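Local atomic coordinates of peptidase M3B, oligoendopeptidase F (Enterococcus faecium, PDB entry 2QR4), a protein that probably hydrolyses peptide bonds in oligopeptides as a zinc-dependent metallopeptidase of family M3. Residues His243-Glu246 with Ser247-Asp250; Asn38-Glu41 with Phe42-Val46; Glu277-Met281 with Tyr282-Thr286. One frame throughout, in Å; residues are numbered along the deposited sequence.

Along the chain, interaction 2 comes first, on the long helix 33-63; interaction 1 follows at the start of helix 246-258, and interaction 3 lies in the loop between helices 260-274 and 302-308. None touches another. The centres of interactions 1 and 2 are about 32 Å apart and those of 1 and 3 about 34 Å, whereas the centres of interactions 2 and 3 lie about 55 Å apart, on opposite sides of the chain's centre. Interactions 1 and 3 belong to the part of the sequence characteristic of M3 peptidases. In this predominantly helical protein the three sample a helix start, a helix interior and a short 3-10 turn, each built from neighbours in sequence and each packed against other helices.

Interaction 1 of 3, residues His243-Glu246 with Ser247-Asp250; sequences HIPE and SVYD
Pro245 and Glu246 lead into the first turn of helix 246-258, where Val248 N donates to Pro245 O at 3.1 Å and Asp250 N donates to Glu246 O at 3.1 Å. The two bonds differ in shape. The first spans three residues, and its donor stands above the carbonyl plane of Pro245, 49° out of it. The second is an alpha-helical i to i+4 bond, fairly straight at 163°, with its donor in the carbonyl plane of Glu246. Glu246 O also receives a weak bond from Tyr249 N at 2.9 Å. Proline suits the entry to a helix, because its ring restricts the backbone and the missing N-H costs no helical bond there.

On the apolar side Ile244 and Val248 cross at about a right angle, with Ile244 CG2 3.5 Å from Val248 CG2. That methyl lies anti to the backbone N of Ile244. Beside it, Pro245 CD lies 3.9 Å from Val248 CG1. Both branched residues also press on Phe503 of helix 503-520, a buried setting well suited to stiff aliphatic groups.

The stretch forms a tight link between two helices: His243, with positive phi, is the C-prime residue of a Schellman motif ending helix 234-240, and the next helix starts almost at once. The Ser247 hydroxyl comes up beside the proline ring at its CB corner, OG being 3.6 Å from Pro245 CB.

Glu246 and Asp250, one turn apart, reach Arg235 of the preceding helix: Glu246 OE1 pairs with its NE and Asp250 OD1 with its NH2. One guanidinium bridging both carboxylates probably offsets their mutual repulsion, and the partial positive charge at the helix N-terminus probably favours acidic groups too. The buried Tyr249, its ring leading away from Glu246, hydrogen-bonds through OH to Ala443 O.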
ATOM      1  N   HIS A 243      14.157  -3.932 -24.532  1.00 55.99           N
ATOM      2  CA  HIS A 243      14.418  -4.863 -25.637  1.00 59.08           C
ATOM      3  C   HIS A 243      15.259  -6.060 -25.200  1.00 57.12           C
ATOM      4  O   HIS A 243      16.051  -6.603 -25.971  1.00 53.90           O
ATOM      5  CB  HIS A 243      15.038  -4.131 -26.831  1.00 58.12           C
ATOM      6  CG  HIS A 243      14.346  -2.844 -27.155  1.00 74.91           C
ATOM      7  ND1 HIS A 243      14.735  -1.634 -26.618  1.00 76.26           N
ATOM      8  CD2 HIS A 243      13.263  -2.584 -27.925  1.00 71.65           C
ATOM      9  CE1 HIS A 243      13.929  -0.683 -27.053  1.00 73.08           C
ATOM     10  NE2 HIS A 243      13.029  -1.233 -27.849  1.00 76.26           N
ATOM     11  N   ILE A 244      15.066  -6.473 -23.952  1.00 52.35           N
ATOM     12  CA  ILE A 244      15.679  -7.692 -23.455  1.00 44.79           C
ATOM     13  C   ILE A 244      14.710  -8.838 -23.690  1.00 41.83           C
ATOM     14  O   ILE A 244      13.602  -8.820 -23.185  1.00 48.26           O
ATOM     15  CB  ILE A 244      15.992  -7.587 -21.961  1.00 49.86           C
ATOM     16  CG1 ILE A 244      16.897  -6.377 -21.712  1.00 54.81           C
ATOM     17  CG2 ILE A 244      16.637  -8.878 -21.458  1.00 42.54           C
ATOM     18  CD1 ILE A 244      17.216  -6.130 -20.253  1.00 58.29           C
ATOM     19  N   PRO A 245      15.110  -9.819 -24.503  1.00 49.28           N
ATOM     20  CA  PRO A 245      14.254 -10.986 -24.688  1.00 34.29           C
ATOM     21  C   PRO A 245      14.165 -11.762 -23.376  1.00 45.00           C
ATOM     22  O   PRO A 245      15.136 -11.802 -22.623  1.00 53.66           O
ATOM     23  CB  PRO A 245      15.013 -11.829 -25.729  1.00 44.19           C
ATOM     24  CG  PRO A 245      16.092 -10.944 -26.282  1.00 44.35           C
ATOM     25  CD  PRO A 245      16.365  -9.882 -25.279  1.00 39.73           C
ATOM     26  N   GLU A 246      13.012 -12.370 -23.105  1.00 39.95           N
ATOM     27  CA  GLU A 246      12.834 -13.182 -21.901  1.00 42.18           C
ATOM     28  C   GLU A 246      13.877 -14.308 -21.803  1.00 44.73           C
ATOM     29  O   GLU A 246      14.230 -14.753 -20.712  1.00 53.93           O
ATOM     30  CB  GLU A 246      11.424 -13.779 -21.857  1.00 37.92           C
ATOM     31  CG  GLU A 246      10.322 -12.774 -21.535  1.00 46.16           C
ATOM     32  CD  GLU A 246       9.070 -13.452 -20.996  1.00 57.30           C
ATOM     33  OE1 GLU A 246       8.920 -13.535 -19.757  1.00 61.39           O
ATOM     34  OE2 GLU A 246       8.247 -13.927 -21.805  1.00 59.87           O
ATOM     35  N   SER A 247      14.377 -14.762 -22.949  1.00 43.58           N
ATOM     36  CA  SER A 247      15.346 -15.837 -22.967  1.00 35.22           C
ATOM     37  C   SER A 247      16.639 -15.511 -22.207  1.00 47.33           C
ATOM     38  O   SER A 247      17.291 -16.423 -21.731  1.00 48.60           O
ATOM     39  CB  SER A 247      15.696 -16.193 -24.398  1.00 40.68           C
ATOM     40  OG  SER A 247      16.401 -15.121 -24.987  1.00 45.56           O
ATOM     41  N   VAL A 248      17.044 -14.242 -22.100  1.00 35.04           N
ATOM     42  CA  VAL A 248      18.241 -13.995 -21.308  1.00 40.57           C
ATOM     43  C   VAL A 248      17.982 -14.359 -19.846  1.00 40.58           C
ATOM     44  O   VAL A 248      18.850 -14.917 -19.180  1.00 45.57           O
ATOM     45  CB  VAL A 248      18.880 -12.566 -21.459  1.00 41.84           C
ATOM     46  CG1 VAL A 248      18.578 -11.940 -22.817  1.00 33.43           C
ATOM     47  CG2 VAL A 248      18.473 -11.670 -20.345  1.00 48.24           C
ATOM     48  N   TYR A 249      16.772 -14.097 -19.373  1.00 36.73           N
ATOM     49  CA  TYR A 249      16.401 -14.399 -17.990  1.00 39.22           C
ATOM     50  C   TYR A 249      16.319 -15.923 -17.755  1.00 47.22           C
ATOM     51  O   TYR A 249      16.834 -16.425 -16.751  1.00 48.11           O
ATOM     52  CB  TYR A 249      15.061 -13.732 -17.677  1.00 35.59           C
ATOM     53  CG  TYR A 249      14.771 -13.382 -16.230  1.00 44.47           C
ATOM     54  CD1 TYR A 249      14.531 -14.373 -15.264  1.00 38.48           C
ATOM     55  CD2 TYR A 249      14.673 -12.049 -15.838  1.00 41.67           C
ATOM     56  CE1 TYR A 249      14.217 -14.023 -13.934  1.00 41.80           C
ATOM     57  CE2 TYR A 249      14.371 -11.693 -14.521  1.00 43.33           C
ATOM     58  CZ  TYR A 249      14.139 -12.666 -13.580  1.00 44.87           C
ATOM     59  OH  TYR A 249      13.836 -12.260 -12.296  1.00 44.58           O
ATOM     60  N   ASP A 250      15.677 -16.658 -18.670  1.00 41.43           N
ATOM     61  CA  ASP A 250      15.589 -18.136 -18.553  1.00 40.74           C
ATOM     62  C   ASP A 250      16.965 -18.777 -18.558  1.00 41.97           C
ATOM     63  O   ASP A 250      17.278 -19.588 -17.697  1.00 40.02           O
ATOM     64  CB  ASP A 250      14.760 -18.762 -19.681  1.00 38.80           C
ATOM     65  CG  ASP A 250      13.287 -18.375 -19.623  1.00 45.92           C
ATOM     66  OD1 ASP A 250      12.777 -18.072 -18.527  1.00 46.01           O
ATOM     67  OD2 ASP A 250      12.636 -18.377 -20.691  1.00 62.80           O
TER

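Interaction 2 of 3, residues Asn38-Glu41 with Phe42-Val46; sequences NAIE and FVLRV
Ile40 and Leu44 pack one turn apart inside the alpha-helix 33-63, whose i to i+4 backbone ladder here runs from Asn38 O to Arg45 N. Val43 N to Ala39 O is the straightest rung across the contact, 2.9 Å long with an angle of 169° at the hydrogen.

The close-packed side is aliphatic. Ile40 and Leu44 lie side by side, pointing the same way, and Ile40 CG2 meets Leu44 CD2 at 3.7 Å. Ile40 is covered by Phe91 and Ile120, and Leu44 by Tyr119, so bulky hydrocarbon suits both places. Val43 also rests on Phe91, while the small Ala39 fits against Leu29. Phe42, with CG anti to its backbone N (chi1 168°), swings its ring along the helix, where Val46 CG2 covers one face near the rim.

The polar side is looser. Glu41 is partly exposed and Arg45 exposed, so charged side chains suit these places, yet Glu41 OE1 and Arg45 NH2 remain 5.5 Å apart; Arg45 NH1 forms its salt bridge with Glu18 instead. Bent at chi2 and chi3, the arginine chain folds back until one guanidinium face lies over Phe42 CA, which sits 4.0 Å from the plane, over its centre.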
ATOM      1  N   ASN A  38       6.640  20.083 -32.753  1.00 37.13           N
ATOM      2  CA  ASN A  38       6.388  20.965 -31.618  1.00 41.47           C
ATOM      3  C   ASN A  38       5.777  20.211 -30.436  1.00 38.37           C
ATOM      4  O   ASN A  38       6.131  20.455 -29.286  1.00 47.32           O
ATOM      5  CB  ASN A  38       5.526  22.165 -32.034  1.00 38.82           C
ATOM      6  CG  ASN A  38       6.213  23.037 -33.075  1.00 49.78           C
ATOM      7  OD1 ASN A  38       7.431  23.199 -33.055  1.00 43.26           O
ATOM      8  ND2 ASN A  38       5.434  23.589 -33.997  1.00 55.96           N
ATOM      9  N   ALA A  39       4.874  19.283 -30.725  1.00 39.27           N
ATOM     10  CA  ALA A  39       4.279  18.447 -29.681  1.00 39.63           C
ATOM     11  C   ALA A  39       5.323  17.587 -28.964  1.00 32.13           C
ATOM     12  O   ALA A  39       5.363  17.534 -27.738  1.00 38.74           O
ATOM     13  CB  ALA A  39       3.165  17.566 -30.268  1.00 26.27           C
ATOM     14  N   ILE A  40       6.162  16.907 -29.738  1.00 35.34           N
ATOM     15  CA  ILE A  40       7.213  16.080 -29.169  1.00 38.09           C
ATOM     16  C   ILE A  40       8.128  16.930 -28.303  1.00 41.56           C
ATOM     17  O   ILE A  40       8.521  16.520 -27.218  1.00 33.88           O
ATOM     18  CB  ILE A  40       8.068  15.436 -30.268  1.00 39.95           C
ATOM     19  CG1 ILE A  40       7.278  14.348 -30.984  1.00 42.30           C
ATOM     20  CG2 ILE A  40       9.308  14.836 -29.666  1.00 43.06           C
ATOM     21  CD1 ILE A  40       7.822  13.996 -32.320  1.00 47.12           C
ATOM     22  N   GLU A  41       8.473  18.117 -28.794  1.00 37.14           N
ATOM     23  CA  GLU A  41       9.339  19.014 -28.050  1.00 42.91           C
ATOM     24  C   GLU A  41       8.700  19.411 -26.741  1.00 41.10           C
ATOM     25  O   GLU A  41       9.365  19.441 -25.707  1.00 42.95           O
ATOM     26  CB  GLU A  41       9.665  20.258 -28.865  1.00 37.09           C
ATOM     27  CG  GLU A  41      10.744  20.016 -29.870  1.00 34.46           C
ATOM     28  CD  GLU A  41      10.808  21.107 -30.917  1.00 46.63           C
ATOM     29  OE1 GLU A  41       9.901  21.967 -30.927  1.00 40.13           O
ATOM     30  OE2 GLU A  41      11.760  21.099 -31.730  1.00 47.99           O
ATOM     31  N   PHE A  42       7.405  19.700 -26.788  1.00 37.87           N
ATOM     32  CA  PHE A  42       6.701  20.116 -25.601  1.00 32.45           C
ATOM     33  C   PHE A  42       6.649  19.004 -24.562  1.00 40.23           C
ATOM     34  O   PHE A  42       7.059  19.223 -23.418  1.00 36.54           O
ATOM     35  CB  PHE A  42       5.281  20.609 -25.906  1.00 38.49           C
ATOM     36  CG  PHE A  42       4.438  20.781 -24.666  1.00 42.18           C
ATOM     37  CD1 PHE A  42       4.521  21.945 -23.914  1.00 34.80           C
ATOM     38  CD2 PHE A  42       3.595  19.761 -24.229  1.00 41.43           C
ATOM     39  CE1 PHE A  42       3.767  22.107 -22.755  1.00 42.52           C
ATOM     40  CE2 PHE A  42       2.824  19.908 -23.059  1.00 38.58           C
ATOM     41  CZ  PHE A  42       2.914  21.075 -22.319  1.00 42.83           C
ATOM     42  N   VAL A  43       6.152  17.818 -24.925  1.00 31.67           N
ATOM     43  CA  VAL A  43       5.924  16.839 -23.866  1.00 30.33           C
ATOM     44  C   VAL A  43       7.222  16.285 -23.302  1.00 31.95           C
ATOM     45  O   VAL A  43       7.302  16.000 -22.120  1.00 42.58           O
ATOM     46  CB  VAL A  43       4.905  15.682 -24.189  1.00 42.18           C
ATOM     47  CG1 VAL A  43       3.832  16.104 -25.179  1.00 28.70           C
ATOM     48  CG2 VAL A  43       5.616  14.441 -24.628  1.00 42.92           C
ATOM     49  N   LEU A  44       8.241  16.141 -24.132  1.00 40.57           N
ATOM     50  CA  LEU A  44       9.503  15.621 -23.640  1.00 39.82           C
ATOM     51  C   LEU A  44      10.125  16.612 -22.670  1.00 44.84           C
ATOM     52  O   LEU A  44      10.714  16.235 -21.669  1.00 47.62           O
ATOM     53  CB  LEU A  44      10.455  15.311 -24.802  1.00 38.27           C
ATOM     54  CG  LEU A  44      10.682  13.817 -25.093  1.00 56.04           C
ATOM     55  CD1 LEU A  44       9.577  12.918 -24.547  1.00 55.59           C
ATOM     56  CD2 LEU A  44      10.888  13.577 -26.577  1.00 64.66           C
ATOM     57  N   ARG A  45       9.974  17.892 -22.971  1.00 42.02           N
ATOM     58  CA  ARG A  45      10.583  18.926 -22.180  1.00 34.55           C
ATOM     59  C   ARG A  45       9.908  18.995 -20.816  1.00 44.08           C
ATOM     60  O   ARG A  45      10.579  19.094 -19.788  1.00 41.06           O
ATOM     61  CB  ARG A  45      10.456  20.258 -22.921  1.00 41.18           C
ATOM     62  CG  ARG A  45      10.907  21.460 -22.157  1.00 39.10           C
ATOM     63  CD  ARG A  45      10.007  22.647 -22.485  1.00 56.34           C
ATOM     64  NE  ARG A  45       9.853  22.879 -23.919  1.00 56.92           N
ATOM     65  CZ  ARG A  45       8.781  23.440 -24.476  1.00 64.83           C
ATOM     66  NH1 ARG A  45       7.752  23.809 -23.712  1.00 56.97           N
ATOM     67  NH2 ARG A  45       8.730  23.622 -25.798  1.00 50.18           N
ATOM     68  N   VAL A  46       8.579  18.934 -20.808  1.00 38.77           N
ATOM     69  CA  VAL A  46       7.834  19.033 -19.558  1.00 34.83           C
ATOM     70  C   VAL A  46       8.038  17.767 -18.752  1.00 42.38           C
ATOM     71  O   VAL A  46       8.291  17.812 -17.545  1.00 41.45           O
ATOM     72  CB  VAL A  46       6.329  19.276 -19.807  1.00 31.25           C
ATOM     73  CG1 VAL A  46       5.562  19.098 -18.561  1.00 48.14           C
ATOM     74  CG2 VAL A  46       6.123  20.683 -20.280  1.00 45.57           C
TER

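Interaction 3 of 3, residues Glu277-Met281 with Tyr282-Thr286; sequences EKLHM and YDLYT
His280 and Tyr282 lie side by side and point the same way, their ring planes only 5° from parallel but slid apart so that they barely overlap. The slide places Tyr282 OH over the centre of the imidazole, 3.3 Å above its plane, while His280 CB sits over the face of the phenol ring, 3.6 Å from its centroid in a CH-pi contact. Tyr282 CG lies between its own N and carbonyl carbon (chi1 54°), which folds the ring back alongside the histidine. His280 ND1 is held from outside by Asp483.

Asp283 comes to the edge of the imidazole, OD2 near its plane, and that oxygen, met on the anti side, accepts His280 N at 3.1 Å. OD2 also pairs with Arg190 and OD1 with Arg193, salt bridges that would probably keep this buried carboxylate charged. On the apolar side Leu284 and Leu279, buried against helix 260-274 where hydrocarbon fits, cross at about a right angle, CD2 to CD2 at 3.6 Å; Leu284 CD1 touches CE of selenomethionine Met281, 3.8 Å away.

Asp283 N to His280 O (2.8 Å) and Leu284 N to Met281 O (3.2 Å) are successive i to i+3 bonds, the signature of a short 3-10 turn, here in the loop after that helix.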
ATOM      1  N   GLU A 277      31.250 -26.829  13.652  1.00 38.13           N
ATOM      2  CA  GLU A 277      30.502 -28.082  13.577  1.00 46.30           C
ATOM      3  C   GLU A 277      29.423 -27.966  12.512  1.00 42.32           C
ATOM      4  O   GLU A 277      29.207 -28.887  11.739  1.00 40.13           O
ATOM      5  CB  GLU A 277      29.877 -28.432  14.937  1.00 53.07           C
ATOM      6  CG  GLU A 277      29.216 -29.799  14.997  1.00 44.35           C
ATOM      7  CD  GLU A 277      30.196 -30.931  14.758  1.00 61.42           C
ATOM      8  OE1 GLU A 277      31.392 -30.766  15.092  1.00 61.71           O
ATOM      9  OE2 GLU A 277      29.778 -31.992  14.237  1.00 64.60           O
ATOM     10  N   LYS A 278      28.744 -26.826  12.474  1.00 39.33           N
ATOM     11  CA  LYS A 278      27.739 -26.601  11.447  1.00 35.60           C
ATOM     12  C   LYS A 278      27.767 -25.181  10.890  1.00 37.44           C
ATOM     13  O   LYS A 278      27.899 -24.217  11.642  1.00 45.45           O
ATOM     14  CB  LYS A 278      26.355 -27.000  11.971  1.00 51.80           C
ATOM     15  CG  LYS A 278      26.022 -28.455  11.626  1.00 55.36           C
ATOM     16  CD  LYS A 278      25.134 -29.109  12.627  1.00 63.95           C
ATOM     17  CE  LYS A 278      24.793 -30.523  12.186  1.00 74.88           C
ATOM     18  NZ  LYS A 278      26.018 -31.299  11.858  1.00 61.66           N
ATOM     19  N   LEU A 279      27.667 -25.059   9.568  1.00 39.84           N
ATOM     20  CA  LEU A 279      27.719 -23.751   8.901  1.00 42.40           C
ATOM     21  C   LEU A 279      26.335 -23.148   8.796  1.00 42.52           C
ATOM     22  O   LEU A 279      25.421 -23.774   8.255  1.00 42.78           O
ATOM     23  CB  LEU A 279      28.298 -23.878   7.485  1.00 38.49           C
ATOM     24  CG  LEU A 279      28.738 -22.562   6.812  1.00 41.46           C
ATOM     25  CD1 LEU A 279      29.946 -21.934   7.514  1.00 28.84           C
ATOM     26  CD2 LEU A 279      29.061 -22.770   5.339  1.00 37.57           C
ATOM     27  N   HIS A 280      26.175 -21.927   9.284  1.00 35.82           N
ATOM     28  CA  HIS A 280      24.858 -21.296   9.239  1.00 35.82           C
ATOM     29  C   HIS A 280      24.900 -20.041   8.364  1.00 44.84           C
ATOM     30  O   HIS A 280      25.979 -19.510   8.069  1.00 43.87           O
ATOM     31  CB  HIS A 280      24.402 -20.884  10.646  1.00 40.66           C
ATOM     32  CG  HIS A 280      24.294 -22.011  11.622  1.00 44.68           C
ATOM     33  ND1 HIS A 280      23.085 -22.561  11.992  1.00 36.62           N
ATOM     34  CD2 HIS A 280      25.243 -22.674  12.329  1.00 47.11           C
ATOM     35  CE1 HIS A 280      23.293 -23.522  12.875  1.00 41.41           C
ATOM     36  NE2 HIS A 280      24.594 -23.615  13.093  1.00 47.71           N
HETATM   37  N   MSE A 281      23.722 -19.550   7.979  1.00 43.40           N
HETATM   38  CA  MSE A 281      23.633 -18.283   7.262  1.00 35.22           C
HETATM   39  C   MSE A 281      24.482 -17.209   7.937  1.00 41.03           C
HETATM   40  O   MSE A 281      25.172 -16.438   7.266  1.00 44.43           O
HETATM   41  CB  MSE A 281      22.170 -17.833   7.098  1.00 39.26           C
HETATM   42  CG  MSE A 281      21.309 -18.767   6.210  1.00 40.33           C
HETATM   43 SE   MSE A 281      22.146 -19.224   4.465  1.00 65.14          SE
HETATM   44  CE  MSE A 281      22.318 -17.436   3.682  1.00 37.38           C
ATOM     45  N   TYR A 282      24.483 -17.176   9.265  1.00 38.07           N
ATOM     46  CA  TYR A 282      25.221 -16.110   9.952  1.00 32.37           C
ATOM     47  C   TYR A 282      26.733 -16.334   9.983  1.00 36.59           C
ATOM     48  O   TYR A 282      27.464 -15.615  10.674  1.00 46.99           O
ATOM     49  CB  TYR A 282      24.673 -15.874  11.362  1.00 39.77           C
ATOM     50  CG  TYR A 282      24.604 -17.103  12.242  1.00 35.27           C
ATOM     51  CD1 TYR A 282      25.756 -17.651  12.808  1.00 35.97           C
ATOM     52  CD2 TYR A 282      23.384 -17.700  12.532  1.00 44.91           C
ATOM     53  CE1 TYR A 282      25.682 -18.781  13.641  1.00 38.98           C
ATOM     54  CE2 TYR A 282      23.298 -18.822  13.360  1.00 39.12           C
ATOM     55  CZ  TYR A 282      24.445 -19.358  13.910  1.00 40.91           C
ATOM     56  OH  TYR A 282      24.343 -20.476  14.713  1.00 47.30           O
ATOM     57  N   ASP A 283      27.202 -17.329   9.232  1.00 35.81           N
ATOM     58  CA  ASP A 283      28.648 -17.557   9.093  1.00 42.35           C
ATOM     59  C   ASP A 283      29.201 -17.236   7.704  1.00 43.64           C
ATOM     60  O   ASP A 283      30.389 -17.445   7.461  1.00 48.73           O
ATOM     61  CB  ASP A 283      28.998 -19.017   9.406  1.00 34.70           C
ATOM     62  CG  ASP A 283      28.732 -19.388  10.847  1.00 46.29           C
ATOM     63  OD1 ASP A 283      29.016 -18.555  11.744  1.00 42.07           O
ATOM     64  OD2 ASP A 283      28.246 -20.521  11.074  1.00 39.33           O
ATOM     65  N   LEU A 284      28.361 -16.760   6.784  1.00 37.96           N
ATOM     66  CA  LEU A 284      28.788 -16.670   5.377  1.00 41.72           C
ATOM     67  C   LEU A 284      29.459 -15.356   4.988  1.00 46.64           C
ATOM     68  O   LEU A 284      29.990 -15.242   3.885  1.00 53.48           O
ATOM     69  CB  LEU A 284      27.620 -16.940   4.413  1.00 39.37           C
ATOM     70  CG  LEU A 284      26.811 -18.229   4.589  1.00 55.71           C
ATOM     71  CD1 LEU A 284      25.927 -18.467   3.384  1.00 52.76           C
ATOM     72  CD2 LEU A 284      27.702 -19.426   4.824  1.00 43.40           C
ATOM     73  N   TYR A 285      29.446 -14.366   5.876  1.00 47.56           N
ATOM     74  CA  TYR A 285      29.947 -13.036   5.499  1.00 46.87           C
ATOM     75  C   TYR A 285      31.166 -12.629   6.285  1.00 44.76           C
ATOM     76  O   TYR A 285      31.656 -11.521   6.134  1.00 66.00           O
ATOM     77  CB  TYR A 285      28.840 -11.982   5.637  1.00 46.01           C
ATOM     78  CG  TYR A 285      27.587 -12.380   4.902  1.00 50.63           C
ATOM     79  CD1 TYR A 285      26.600 -13.134   5.529  1.00 48.23           C
ATOM     80  CD2 TYR A 285      27.394 -12.022   3.570  1.00 49.17           C
ATOM     81  CE1 TYR A 285      25.442 -13.508   4.856  1.00 42.64           C
ATOM     82  CE2 TYR A 285      26.245 -12.395   2.884  1.00 36.86           C
ATOM     83  CZ  TYR A 285      25.275 -13.135   3.529  1.00 54.04           C
ATOM     84  OH  TYR A 285      24.140 -13.509   2.850  1.00 63.84           O
ATOM     85  N   THR A 286      31.651 -13.528   7.134  1.00 52.77           N
ATOM     86  CA  THR A 286      32.850 -13.283   7.926  1.00 46.38           C
ATOM     87  C   THR A 286      34.077 -13.783   7.135  1.00 53.70           C
ATOM     88  O   THR A 286      33.971 -14.757   6.390  1.00 55.43           O
ATOM     89  CB  THR A 286      32.722 -13.978   9.306  1.00 39.59           C
ATOM     90  OG1 THR A 286      33.744 -13.520  10.202  1.00 43.19           O
ATOM     91  CG2 THR A 286      32.790 -15.488   9.191  1.00 37.12           C
TER